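Long-range contact in eukaryotic initiation factor 4F subunit p150 (Saccharomyces cerevisiae, PDB 2VSO), which serves in the cap-binding eIF4F complex as a scaffold for assembling the translation apparatus on mRNA, its middle domain here binding the helicase eIF4A: residues 170-182 with 210-224. Numbering follows the deposited sequence.
Sequences KRRGLGLVRFIGF and SEETLESVVELLNTV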
ATOM      1  N   LYS C 170     -10.291 -12.329  12.864  1.00 59.08           N
ATOM      2  CA  LYS C 170      -9.241 -11.643  13.600  1.00 57.39           C
ATOM      3  C   LYS C 170      -9.044 -10.289  12.951  1.00 49.88           C
ATOM      4  O   LYS C 170      -9.033  -9.256  13.614  1.00 56.56           O
ATOM      5  CB  LYS C 170      -7.944 -12.453  13.571  1.00 52.68           C
ATOM      6  CG  LYS C 170      -6.775 -11.806  14.279  1.00 53.86           C
ATOM      7  CD  LYS C 170      -5.575 -12.736  14.295  1.00 50.11           C
ATOM      8  CE  LYS C 170      -4.343 -12.044  14.823  1.00 64.61           C
ATOM      9  NZ  LYS C 170      -3.115 -12.759  14.393  1.00 79.75           N
ATOM     10  N   ARG C 171      -8.918 -10.296  11.638  1.00 54.56           N
ATOM     11  CA  ARG C 171      -8.723  -9.062  10.909  1.00 61.87           C
ATOM     12  C   ARG C 171      -9.791  -8.046  11.347  1.00 62.37           C
ATOM     13  O   ARG C 171      -9.476  -6.913  11.721  1.00 54.14           O
ATOM     14  CB  ARG C 171      -8.744  -9.343   9.404  1.00 31.37           C
ATOM     15  CG  ARG C 171      -8.873  -8.124   8.535  1.00 55.99           C
ATOM     16  CD  ARG C 171      -9.103  -8.507   7.083  1.00 53.24           C
ATOM     17  NE  ARG C 171     -10.485  -8.909   6.831  1.00 82.13           N
ATOM     18  CZ  ARG C 171     -11.439  -8.087   6.399  1.00 89.55           C
ATOM     19  NH1 ARG C 171     -11.167  -6.808   6.164  1.00 80.16           N
ATOM     20  NH2 ARG C 171     -12.668  -8.546   6.200  1.00100.51           N
ATOM     21  N   ARG C 172     -11.050  -8.475  11.347  1.00 60.62           N
ATOM     22  CA  ARG C 172     -12.168  -7.589  11.670  1.00 60.89           C
ATOM     23  C   ARG C 172     -12.191  -7.180  13.137  1.00 58.36           C
ATOM     24  O   ARG C 172     -12.498  -6.040  13.460  1.00 63.91           O
ATOM     25  CB  ARG C 172     -13.500  -8.225  11.270  1.00 58.18           C
ATOM     26  CG  ARG C 172     -13.699  -8.300   9.768  1.00 78.19           C
ATOM     27  CD  ARG C 172     -14.979  -9.022   9.406  1.00 89.32           C
ATOM     28  NE  ARG C 172     -15.117  -9.182   7.962  1.00102.84           N
ATOM     29  CZ  ARG C 172     -16.102  -9.858   7.382  1.00120.04           C
ATOM     30  NH1 ARG C 172     -17.034 -10.440   8.128  1.00127.14           N
ATOM     31  NH2 ARG C 172     -16.158  -9.957   6.061  1.00122.43           N
ATOM     32  N   GLY C 173     -11.867  -8.107  14.026  1.00 52.29           N
ATOM     33  CA  GLY C 173     -11.725  -7.759  15.428  1.00 35.83           C
ATOM     34  C   GLY C 173     -10.672  -6.681  15.629  1.00 55.52           C
ATOM     35  O   GLY C 173     -10.939  -5.661  16.262  1.00 54.32           O
ATOM     36  N   LEU C 174      -9.476  -6.909  15.086  1.00 42.84           N
ATOM     37  CA  LEU C 174      -8.377  -5.950  15.187  1.00 46.28           C
ATOM     38  C   LEU C 174      -8.696  -4.632  14.486  1.00 36.34           C
ATOM     39  O   LEU C 174      -8.266  -3.581  14.920  1.00 50.76           O
ATOM     40  CB  LEU C 174      -7.072  -6.561  14.653  1.00 35.82           C
ATOM     41  CG  LEU C 174      -6.583  -7.628  15.629  1.00 48.94           C
ATOM     42  CD1 LEU C 174      -5.182  -8.116  15.312  1.00 31.41           C
ATOM     43  CD2 LEU C 174      -6.661  -7.052  17.045  1.00 28.23           C
ATOM     44  N   GLY C 175      -9.440  -4.697  13.389  1.00 29.10           N
ATOM     45  CA  GLY C 175      -9.901  -3.493  12.737  1.00 27.63           C
ATOM     46  C   GLY C 175     -10.799  -2.697  13.679  1.00 33.51           C
ATOM     47  O   GLY C 175     -10.808  -1.466  13.654  1.00 51.36           O
ATOM     48  N   LEU C 176     -11.550  -3.405  14.515  1.00 33.32           N
ATOM     49  CA  LEU C 176     -12.422  -2.748  15.480  1.00 55.81           C
ATOM     50  C   LEU C 176     -11.666  -2.075  16.621  1.00 53.19           C
ATOM     51  O   LEU C 176     -11.948  -0.923  16.941  1.00 50.98           O
ATOM     52  CB  LEU C 176     -13.460  -3.716  16.031  1.00 41.30           C
ATOM     53  CG  LEU C 176     -14.109  -3.252  17.328  1.00 47.58           C
ATOM     54  CD1 LEU C 176     -15.290  -2.310  17.054  1.00 46.37           C
ATOM     55  CD2 LEU C 176     -14.531  -4.469  18.125  1.00 39.12           C
ATOM     56  N   VAL C 177     -10.713  -2.780  17.234  1.00 56.03           N
ATOM     57  CA  VAL C 177      -9.916  -2.185  18.310  1.00 53.16           C
ATOM     58  C   VAL C 177      -9.318  -0.901  17.788  1.00 46.83           C
ATOM     59  O   VAL C 177      -9.201   0.098  18.503  1.00 50.35           O
ATOM     60  CB  VAL C 177      -8.764  -3.086  18.790  1.00 45.10           C
ATOM     61  CG1 VAL C 177      -9.301  -4.360  19.437  1.00 33.39           C
ATOM     62  CG2 VAL C 177      -7.896  -3.422  17.650  1.00 48.10           C
ATOM     63  N   ARG C 178      -8.966  -0.930  16.512  1.00 26.92           N
ATOM     64  CA  ARG C 178      -8.380   0.216  15.862  1.00 26.88           C
ATOM     65  C   ARG C 178      -9.382   1.342  15.781  1.00 38.60           C
ATOM     66  O   ARG C 178      -9.055   2.500  16.040  1.00 52.91           O
ATOM     67  CB  ARG C 178      -7.920  -0.163  14.461  1.00 34.71           C
ATOM     68  CG  ARG C 178      -7.680   1.034  13.608  1.00 38.06           C
ATOM     69  CD  ARG C 178      -6.816   0.735  12.420  1.00 45.03           C
ATOM     70  NE  ARG C 178      -6.181   1.992  12.075  1.00 60.93           N
ATOM     71  CZ  ARG C 178      -5.176   2.131  11.231  1.00 64.20           C
ATOM     72  NH1 ARG C 178      -4.677   1.073  10.612  1.00 91.23           N
ATOM     73  NH2 ARG C 178      -4.678   3.337  11.010  1.00 37.48           N
ATOM     74  N   PHE C 179     -10.605   0.975  15.417  1.00 50.87           N
ATOM     75  CA  PHE C 179     -11.699   1.913  15.253  1.00 40.97           C
ATOM     76  C   PHE C 179     -12.141   2.500  16.589  1.00 32.84           C
ATOM     77  O   PHE C 179     -12.434   3.691  16.683  1.00 39.91           O
ATOM     78  CB  PHE C 179     -12.854   1.220  14.550  1.00 33.85           C
ATOM     79  CG  PHE C 179     -13.997   2.122  14.241  1.00 49.18           C
ATOM     80  CD1 PHE C 179     -13.821   3.250  13.474  1.00 41.46           C
ATOM     81  CD2 PHE C 179     -15.265   1.831  14.714  1.00 52.67           C
ATOM     82  CE1 PHE C 179     -14.884   4.081  13.179  1.00 49.31           C
ATOM     83  CE2 PHE C 179     -16.330   2.658  14.421  1.00 49.35           C
ATOM     84  CZ  PHE C 179     -16.137   3.784  13.650  1.00 42.63           C
ATOM     85  N   ILE C 180     -12.169   1.659  17.614  1.00 30.01           N
ATOM     86  CA  ILE C 180     -12.375   2.126  18.971  1.00 43.40           C
ATOM     87  C   ILE C 180     -11.403   3.257  19.274  1.00 52.14           C
ATOM     88  O   ILE C 180     -11.793   4.283  19.852  1.00 49.63           O
ATOM     89  CB  ILE C 180     -12.103   1.024  20.010  1.00 46.91           C
ATOM     90  CG1 ILE C 180     -13.027  -0.176  19.820  1.00 48.71           C
ATOM     91  CG2 ILE C 180     -12.194   1.591  21.412  1.00 58.53           C
ATOM     92  CD1 ILE C 180     -14.472   0.153  19.787  1.00 64.63           C
ATOM     93  N   GLY C 181     -10.132   3.048  18.900  1.00 38.84           N
ATOM     94  CA  GLY C 181      -9.056   3.967  19.231  1.00 39.91           C
ATOM     95  C   GLY C 181      -9.250   5.332  18.598  1.00 37.23           C
ATOM     96  O   GLY C 181      -8.879   6.350  19.161  1.00 43.59           O
ATOM     97  N   PHE C 182      -9.841   5.342  17.415  1.00 40.28           N
ATOM     98  CA  PHE C 182     -10.183   6.576  16.721  1.00 40.74           C
ATOM     99  C   PHE C 182     -11.471   7.253  17.208  1.00 44.15           C
ATOM    100  O   PHE C 182     -11.646   8.450  17.035  1.00 67.89           O
ATOM    101  CB  PHE C 182     -10.251   6.323  15.217  1.00 54.17           C
ATOM    102  CG  PHE C 182      -8.899   6.188  14.567  1.00 48.66           C
ATOM    103  CD1 PHE C 182      -8.645   5.173  13.657  1.00 52.40           C
ATOM    104  CD2 PHE C 182      -7.876   7.079  14.871  1.00 51.35           C
ATOM    105  CE1 PHE C 182      -7.398   5.050  13.059  1.00 61.05           C
ATOM    106  CE2 PHE C 182      -6.617   6.969  14.270  1.00 44.51           C
ATOM    107  CZ  PHE C 182      -6.376   5.953  13.365  1.00 37.81           C
ATOM    108  N   SER C 210       0.759 -12.894  18.310  1.00 64.12           N
ATOM    109  CA  SER C 210       1.067 -12.889  16.890  1.00 55.84           C
ATOM    110  C   SER C 210       1.535 -11.495  16.495  1.00 68.28           C
ATOM    111  O   SER C 210       1.372 -10.544  17.252  1.00 82.13           O
ATOM    112  CB  SER C 210      -0.149 -13.304  16.063  1.00 62.97           C
ATOM    113  OG  SER C 210      -1.155 -12.307  16.102  1.00 89.36           O
ATOM    114  N   GLU C 211       2.122 -11.364  15.316  1.00 63.39           N
ATOM    115  CA  GLU C 211       2.660 -10.073  14.921  1.00 63.36           C
ATOM    116  C   GLU C 211       1.582  -9.041  14.568  1.00 54.74           C
ATOM    117  O   GLU C 211       1.779  -7.845  14.763  1.00 49.31           O
ATOM    118  CB  GLU C 211       3.710 -10.232  13.818  1.00 72.68           C
ATOM    119  CG  GLU C 211       5.022 -10.771  14.373  1.00100.17           C
ATOM    120  CD  GLU C 211       6.186 -10.639  13.414  1.00103.50           C
ATOM    121  OE1 GLU C 211       5.952 -10.336  12.223  1.00111.32           O
ATOM    122  OE2 GLU C 211       7.335 -10.848  13.863  1.00 89.53           O
ATOM    123  N   GLU C 212       0.440  -9.499  14.071  1.00 49.74           N
ATOM    124  CA  GLU C 212      -0.682  -8.605  13.811  1.00 47.94           C
ATOM    125  C   GLU C 212      -1.222  -7.977  15.103  1.00 49.34           C
ATOM    126  O   GLU C 212      -1.582  -6.804  15.128  1.00 53.08           O
ATOM    127  CB  GLU C 212      -1.807  -9.340  13.083  1.00 57.95           C
ATOM    128  CG  GLU C 212      -1.343 -10.183  11.912  1.00 72.53           C
ATOM    129  CD  GLU C 212      -2.505 -10.789  11.167  1.00108.21           C
ATOM    130  OE1 GLU C 212      -3.659 -10.437  11.497  1.00118.95           O
ATOM    131  OE2 GLU C 212      -2.269 -11.615  10.259  1.00125.04           O
ATOM    132  N   THR C 213      -1.269  -8.763  16.173  1.00 47.72           N
ATOM    133  CA  THR C 213      -1.750  -8.272  17.459  1.00 44.95           C
ATOM    134  C   THR C 213      -0.831  -7.203  18.037  1.00 53.41           C
ATOM    135  O   THR C 213      -1.293  -6.145  18.466  1.00 46.10           O
ATOM    136  CB  THR C 213      -1.936  -9.427  18.466  1.00 47.85           C
ATOM    137  OG1 THR C 213      -3.109 -10.167  18.115  1.00 70.87           O
ATOM    138  CG2 THR C 213      -2.102  -8.898  19.860  1.00 38.65           C
ATOM    139  N   LEU C 214       0.467  -7.493  18.034  1.00 63.26           N
ATOM    140  CA  LEU C 214       1.504  -6.563  18.482  1.00 50.99           C
ATOM    141  C   LEU C 214       1.495  -5.278  17.670  1.00 45.63           C
ATOM    142  O   LEU C 214       1.641  -4.187  18.207  1.00 46.86           O
ATOM    143  CB  LEU C 214       2.870  -7.218  18.332  1.00 60.08           C
ATOM    144  CG  LEU C 214       3.203  -8.323  19.315  1.00 56.37           C
ATOM    145  CD1 LEU C 214       4.278  -9.200  18.728  1.00 55.14           C
ATOM    146  CD2 LEU C 214       3.626  -7.701  20.640  1.00 42.23           C
ATOM    147  N   GLU C 215       1.368  -5.436  16.362  1.00 50.33           N
ATOM    148  CA  GLU C 215       1.183  -4.323  15.449  1.00 59.73           C
ATOM    149  C   GLU C 215       0.023  -3.465  15.937  1.00 56.01           C
ATOM    150  O   GLU C 215       0.113  -2.243  15.999  1.00 63.76           O
ATOM    151  CB  GLU C 215       0.851  -4.870  14.063  1.00 64.42           C
ATOM    152  CG  GLU C 215       0.967  -3.865  12.952  1.00 94.39           C
ATOM    153  CD  GLU C 215       2.396  -3.693  12.494  1.00 97.71           C
ATOM    154  OE1 GLU C 215       2.873  -2.538  12.479  1.00109.65           O
ATOM    155  OE2 GLU C 215       3.037  -4.718  12.161  1.00 76.95           O
ATOM    156  N   SER C 216      -1.073  -4.135  16.276  1.00 52.92           N
ATOM    157  CA  SER C 216      -2.311  -3.491  16.674  1.00 40.90           C
ATOM    158  C   SER C 216      -2.140  -2.662  17.940  1.00 46.55           C
ATOM    159  O   SER C 216      -2.606  -1.527  18.000  1.00 45.59           O
ATOM    160  CB  SER C 216      -3.396  -4.548  16.883  1.00 52.77           C
ATOM    161  OG  SER C 216      -4.572  -3.993  17.447  1.00 60.00           O
ATOM    162  N   VAL C 217      -1.469  -3.236  18.941  1.00 34.38           N
ATOM    163  CA  VAL C 217      -1.229  -2.574  20.220  1.00 44.36           C
ATOM    164  C   VAL C 217      -0.411  -1.303  20.070  1.00 53.61           C
ATOM    165  O   VAL C 217      -0.764  -0.266  20.633  1.00 57.02           O
ATOM    166  CB  VAL C 217      -0.509  -3.492  21.226  1.00 55.41           C
ATOM    167  CG1 VAL C 217      -0.872  -3.091  22.632  1.00 58.05           C
ATOM    168  CG2 VAL C 217      -0.923  -4.921  21.009  1.00 79.15           C
ATOM    169  N   VAL C 218       0.688  -1.396  19.323  1.00 46.24           N
ATOM    170  CA  VAL C 218       1.550  -0.251  19.058  1.00 40.26           C
ATOM    171  C   VAL C 218       0.751   0.872  18.429  1.00 41.20           C
ATOM    172  O   VAL C 218       0.727   1.988  18.946  1.00 53.46           O
ATOM    173  CB  VAL C 218       2.772  -0.622  18.165  1.00 33.61           C
ATOM    174  CG1 VAL C 218       3.449   0.621  17.651  1.00 38.66           C
ATOM    175  CG2 VAL C 218       3.767  -1.484  18.937  1.00 30.14           C
ATOM    176  N   GLU C 219       0.081   0.576  17.324  1.00 42.90           N
ATOM    177  CA  GLU C 219      -0.726   1.583  16.653  1.00 43.04           C
ATOM    178  C   GLU C 219      -1.763   2.210  17.578  1.00 43.57           C
ATOM    179  O   GLU C 219      -1.993   3.419  17.516  1.00 51.59           O
ATOM    180  CB  GLU C 219      -1.384   1.017  15.406  1.00 41.61           C
ATOM    181  CG  GLU C 219      -0.405   0.593  14.333  1.00 77.95           C
ATOM    182  CD  GLU C 219      -1.076  -0.192  13.217  1.00100.88           C
ATOM    183  OE1 GLU C 219      -2.279  -0.500  13.348  1.00 99.93           O
ATOM    184  OE2 GLU C 219      -0.404  -0.501  12.211  1.00109.22           O
ATOM    185  N   LEU C 220      -2.373   1.397  18.444  1.00 29.80           N
ATOM    186  CA  LEU C 220      -3.329   1.905  19.419  1.00 24.86           C
ATOM    187  C   LEU C 220      -2.661   2.814  20.449  1.00 41.69           C
ATOM    188  O   LEU C 220      -3.097   3.929  20.690  1.00 44.18           O
ATOM    189  CB  LEU C 220      -4.036   0.746  20.106  1.00 31.65           C
ATOM    190  CG  LEU C 220      -5.196   1.106  21.041  1.00 44.84           C
ATOM    191  CD1 LEU C 220      -6.332   1.816  20.296  1.00 26.47           C
ATOM    192  CD2 LEU C 220      -5.697  -0.145  21.701  1.00 38.93           C
ATOM    193  N   LEU C 221      -1.578   2.341  21.042  1.00 42.09           N
ATOM    194  CA  LEU C 221      -0.801   3.171  21.943  1.00 46.55           C
ATOM    195  C   LEU C 221      -0.274   4.460  21.291  1.00 53.54           C
ATOM    196  O   LEU C 221      -0.134   5.490  21.950  1.00 51.58           O
ATOM    197  CB  LEU C 221       0.349   2.365  22.519  1.00 39.81           C
ATOM    198  CG  LEU C 221      -0.102   1.320  23.518  1.00 37.79           C
ATOM    199  CD1 LEU C 221       0.980   0.277  23.685  1.00 38.62           C
ATOM    200  CD2 LEU C 221      -0.439   1.993  24.826  1.00 44.33           C
ATOM    201  N   ASN C 222       0.032   4.415  20.002  1.00 31.47           N
ATOM    202  CA  ASN C 222       0.453   5.637  19.338  1.00 46.82           C
ATOM    203  C   ASN C 222      -0.703   6.603  19.132  1.00 50.66           C
ATOM    204  O   ASN C 222      -0.544   7.811  19.259  1.00 54.12           O
ATOM    205  CB  ASN C 222       1.182   5.344  18.024  1.00 53.65           C
ATOM    206  CG  ASN C 222       2.659   5.069  18.232  1.00 57.59           C
ATOM    207  OD1 ASN C 222       3.388   5.898  18.781  1.00 65.77           O
ATOM    208  ND2 ASN C 222       3.108   3.902  17.800  1.00 51.36           N
ATOM    209  N   THR C 223      -1.874   6.056  18.835  1.00 62.85           N
ATOM    210  CA  THR C 223      -3.071   6.855  18.633  1.00 50.30           C
ATOM    211  C   THR C 223      -3.644   7.447  19.928  1.00 48.53           C
ATOM    212  O   THR C 223      -4.080   8.591  19.949  1.00 55.75           O
ATOM    213  CB  THR C 223      -4.169   6.029  17.933  1.00 41.65           C
ATOM    214  OG1 THR C 223      -3.714   5.651  16.632  1.00 53.09           O
ATOM    215  CG2 THR C 223      -5.470   6.836  17.788  1.00 43.50           C
ATOM    216  N   VAL C 224      -3.599   6.686  21.011  1.00 44.42           N
ATOM    217  CA  VAL C 224      -4.467   6.933  22.155  1.00 46.06           C
ATOM    218  C   VAL C 224      -3.738   6.839  23.494  1.00 55.98           C
ATOM    219  O   VAL C 224      -4.309   7.143  24.538  1.00 58.28           O
ATOM    220  CB  VAL C 224      -5.612   5.882  22.051  1.00 39.11           C
ATOM    221  CG1 VAL C 224      -5.854   5.055  23.296  1.00 27.25           C
ATOM    222  CG2 VAL C 224      -6.806   6.377  21.272  1.00 39.35           C
TER
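Helices 163-185 and 211-228 pack side by side in the MIF4G domain, the all-helical HEAT-repeat fold of the eIF4A-binding middle region. Between the two in sequence comes helix 191-206, which lies against both, and the chain returns through it to run in the same direction again; the short segments are only 6° apart, with axes 9.5 Å from each other. Lys170 opens the contact at the N-terminal end of 211-224. Its CG stands anti to the backbone N (chi1 178°) and the rest of the chain is stretched out, which carries NZ across to Ser210, the N-cap residue, where it donates a 2.6 Å hydrogen bond from NZ to OG. Asp143, in a neighbouring loop, ties the same pair together: its backbone O takes a second bond from Lys170 NZ, and its OD1 bonds Ser210 OG. The link to Glu212 is looser, a long salt bridge with NZ and OE1 3.8 Å apart. One turn further on, Leu174 sets its two methyls on different parts of the partner helix, CD1 over the backbone at Glu212 and CD2 against Ser216. Val177 also faces the partner helix, its side chain packing on Trp141 and on Cys197 of helix 191-206. Nearer the surface, Arg178 and Glu219 form a long salt bridge that probably acts through charge alone: Glu219 OE1 lies over one face of the guanidinium, 4.0 Å from Arg178 NH1, and no N-H points at it. The backbones come nearest where Gly181 presents no side chain, and Leu220 fills the place a side chain would occupy, with CD1 3.6 Å from Gly181 CA. Thr223 is held by its OG1, which bonds Glu219 O, while its methyl CG2 meets the Phe182 ring obliquely, 3.7 Å from CE2.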